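Long-range contact in BH2602 protein (PDB 3NWZ), which probably hydrolyses acyl-CoA thioesters, as a hot-dog-fold thioesterase of the PaaI type that binds coenzyme A: residues A[68-73]-A[124-129]. Sequence-based numbering, arbitrary orientation.
Sequences LPIGPL and TYLRAV
Leu68 and Leu126 form an antiparallel, hydrogen-bonded pair where strand 64-69 ends against the start of strand 125-135, two neighbours in the antiparallel sheet of the hot-dog fold. Two backbone bonds close the pair: Leu68 N to Leu126 O at 2.9 Å, and Leu126 N to Leu68 O at 2.7 Å. A third, just past the last bridge where 68-73 becomes loop, runs from Ile70 N to Thr124 O (2.8 Å). Its N-H points almost straight at the oxygen (177°), yet the donor stands 53° above the carbonyl plane, not on a lone pair. Between these bonds, Pro69 and Tyr125 make a non-hydrogen-bonded pair with CA atoms 4.1 Å apart; the missing N-H of proline costs no bond to 124-129, since a residue of such a pair directs its N away from the partner strand. Tyr125 CB approaches Leu68 O (3.3 Å) and lies beside Pro69 CA, while the end of the side chain leads away. Beyond the last bridge, Ile70 turns back on the strand: with CG1 anti to the carbonyl carbon (chi1 -59°), that branch lies over the backbone at Tyr125 CA, and CD1 reaches Leu126 CD2 at 3.4 Å. Leu68 and Leu126 share the sheet face covered by helix 83-100, both touching Leu89, and Val81 meets Ile70 and Leu126. Three backbone bonds thus satisfy the N-H groups of Leu68, Leu126 and Ile70, while Ile70's aliphatic contact carries the association past the last bridge.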
loop_
_atom_site.group_PDB
_atom_site.type_symbol
_atom_site.label_atom_id
_atom_site.label_comp_id
_atom_site.label_asym_id
_atom_site.label_seq_id
_atom_site.Cartn_x
_atom_site.Cartn_y
_atom_site.Cartn_z
ATOM N N LEU A 68 -22.638 3.586 -2.367
ATOM C CA LEU A 68 -23.165 2.265 -2.102
ATOM C C LEU A 68 -24.039 2.284 -0.874
ATOM O O LEU A 68 -23.606 2.696 0.192
ATOM C CB LEU A 68 -21.997 1.307 -1.896
ATOM C CG LEU A 68 -22.191 -0.130 -1.431
ATOM C CD1 LEU A 68 -21.089 -0.988 -2.038
ATOM C CD2 LEU A 68 -22.147 -0.193 0.081
ATOM N N PRO A 69 -25.295 1.854 -1.019
ATOM C CA PRO A 69 -26.240 1.816 0.094
ATOM C C PRO A 69 -25.704 0.889 1.175
ATOM O O PRO A 69 -25.148 -0.176 0.860
ATOM C CB PRO A 69 -27.507 1.240 -0.546
ATOM C CG PRO A 69 -27.418 1.652 -1.967
ATOM C CD PRO A 69 -25.950 1.460 -2.280
ATOM N N ILE A 70 -25.851 1.283 2.440
ATOM C CA ILE A 70 -25.415 0.418 3.530
ATOM C C ILE A 70 -26.612 -0.381 4.063
ATOM O O ILE A 70 -27.639 0.181 4.458
ATOM C CB ILE A 70 -24.787 1.197 4.711
ATOM C CG1 ILE A 70 -23.574 2.000 4.223
ATOM C CG2 ILE A 70 -24.366 0.175 5.840
ATOM C CD1 ILE A 70 -22.883 2.786 5.309
ATOM N N GLY A 71 -26.469 -1.699 4.052
ATOM C CA GLY A 71 -27.517 -2.570 4.537
ATOM C C GLY A 71 -26.859 -3.769 5.188
ATOM O O GLY A 71 -25.627 -3.926 5.115
ATOM N N PRO A 72 -27.647 -4.647 5.822
ATOM C CA PRO A 72 -27.101 -5.837 6.487
ATOM C C PRO A 72 -26.252 -6.681 5.551
ATOM O O PRO A 72 -25.311 -7.354 5.975
ATOM C CB PRO A 72 -28.351 -6.574 6.949
ATOM C CG PRO A 72 -29.331 -5.446 7.191
ATOM C CD PRO A 72 -29.108 -4.566 5.990
ATOM N N LEU A 73 -26.580 -6.627 4.267
ATOM C CA LEU A 73 -25.862 -7.408 3.274
ATOM C C LEU A 73 -24.395 -7.024 3.160
ATOM O O LEU A 73 -23.564 -7.853 2.801
ATOM C CB LEU A 73 -26.548 -7.273 1.913
ATOM C CG LEU A 73 -25.903 -7.966 0.709
ATOM C CD1 LEU A 73 -25.645 -9.423 1.023
ATOM C CD2 LEU A 73 -26.817 -7.844 -0.491
ATOM N N THR A 124 -26.107 5.362 6.204
ATOM C CA THR A 124 -26.987 4.810 5.191
ATOM C C THR A 124 -26.336 4.487 3.848
ATOM O O THR A 124 -26.917 3.774 3.039
ATOM C CB THR A 124 -28.164 5.746 4.939
ATOM O OG1 THR A 124 -27.675 7.028 4.511
ATOM C CG2 THR A 124 -28.987 5.890 6.205
ATOM N N TYR A 125 -25.147 5.022 3.595
ATOM C CA TYR A 125 -24.456 4.726 2.340
ATOM C C TYR A 125 -23.008 5.199 2.368
ATOM O O TYR A 125 -22.653 6.059 3.162
ATOM C CB TYR A 125 -25.168 5.388 1.162
ATOM C CG TYR A 125 -25.035 6.884 1.153
ATOM C CD1 TYR A 125 -26.015 7.691 1.718
ATOM C CD2 TYR A 125 -23.891 7.488 0.646
ATOM C CE1 TYR A 125 -25.860 9.073 1.783
ATOM C CE2 TYR A 125 -23.721 8.868 0.706
ATOM C CZ TYR A 125 -24.710 9.653 1.277
ATOM O OH TYR A 125 -24.543 11.010 1.344
ATOM N N LEU A 126 -22.175 4.628 1.504
ATOM C CA LEU A 126 -20.776 5.031 1.428
ATOM C C LEU A 126 -20.550 5.825 0.149
ATOM O O LEU A 126 -21.288 5.672 -0.830
ATOM C CB LEU A 126 -19.853 3.815 1.482
ATOM C CG LEU A 126 -19.922 3.119 2.843
ATOM C CD1 LEU A 126 -18.659 2.300 3.091
ATOM C CD2 LEU A 126 -20.061 4.183 3.937
ATOM N N ARG A 127 -19.549 6.694 0.152
ATOM C CA ARG A 127 -19.316 7.496 -1.036
ATOM C C ARG A 127 -17.841 7.513 -1.353
ATOM O O ARG A 127 -17.089 8.233 -0.714
ATOM C CB ARG A 127 -19.828 8.936 -0.809
ATOM C CG ARG A 127 -20.238 9.642 -2.088
ATOM C CD ARG A 127 -20.548 11.120 -1.834
ATOM N NE ARG A 127 -19.344 11.944 -1.710
ATOM C CZ ARG A 127 -19.101 12.765 -0.693
ATOM N NH1 ARG A 127 -19.976 12.872 0.297
ATOM N NH2 ARG A 127 -17.983 13.480 -0.664
ATOM N N ALA A 128 -17.408 6.714 -2.318
ATOM C CA ALA A 128 -15.997 6.716 -2.656
ATOM C C ALA A 128 -15.715 7.755 -3.757
ATOM O O ALA A 128 -16.451 7.858 -4.739
ATOM C CB ALA A 128 -15.544 5.294 -3.103
ATOM N N VAL A 129 -14.641 8.523 -3.592
ATOM C CA VAL A 129 -14.277 9.541 -4.595
ATOM C C VAL A 129 -12.847 9.370 -5.059
ATOM O O VAL A 129 -11.922 9.414 -4.250
ATOM C CB VAL A 129 -14.438 10.990 -4.036
ATOM C CG1 VAL A 129 -14.196 12.023 -5.173
ATOM C CG2 VAL A 129 -15.814 11.140 -3.415
#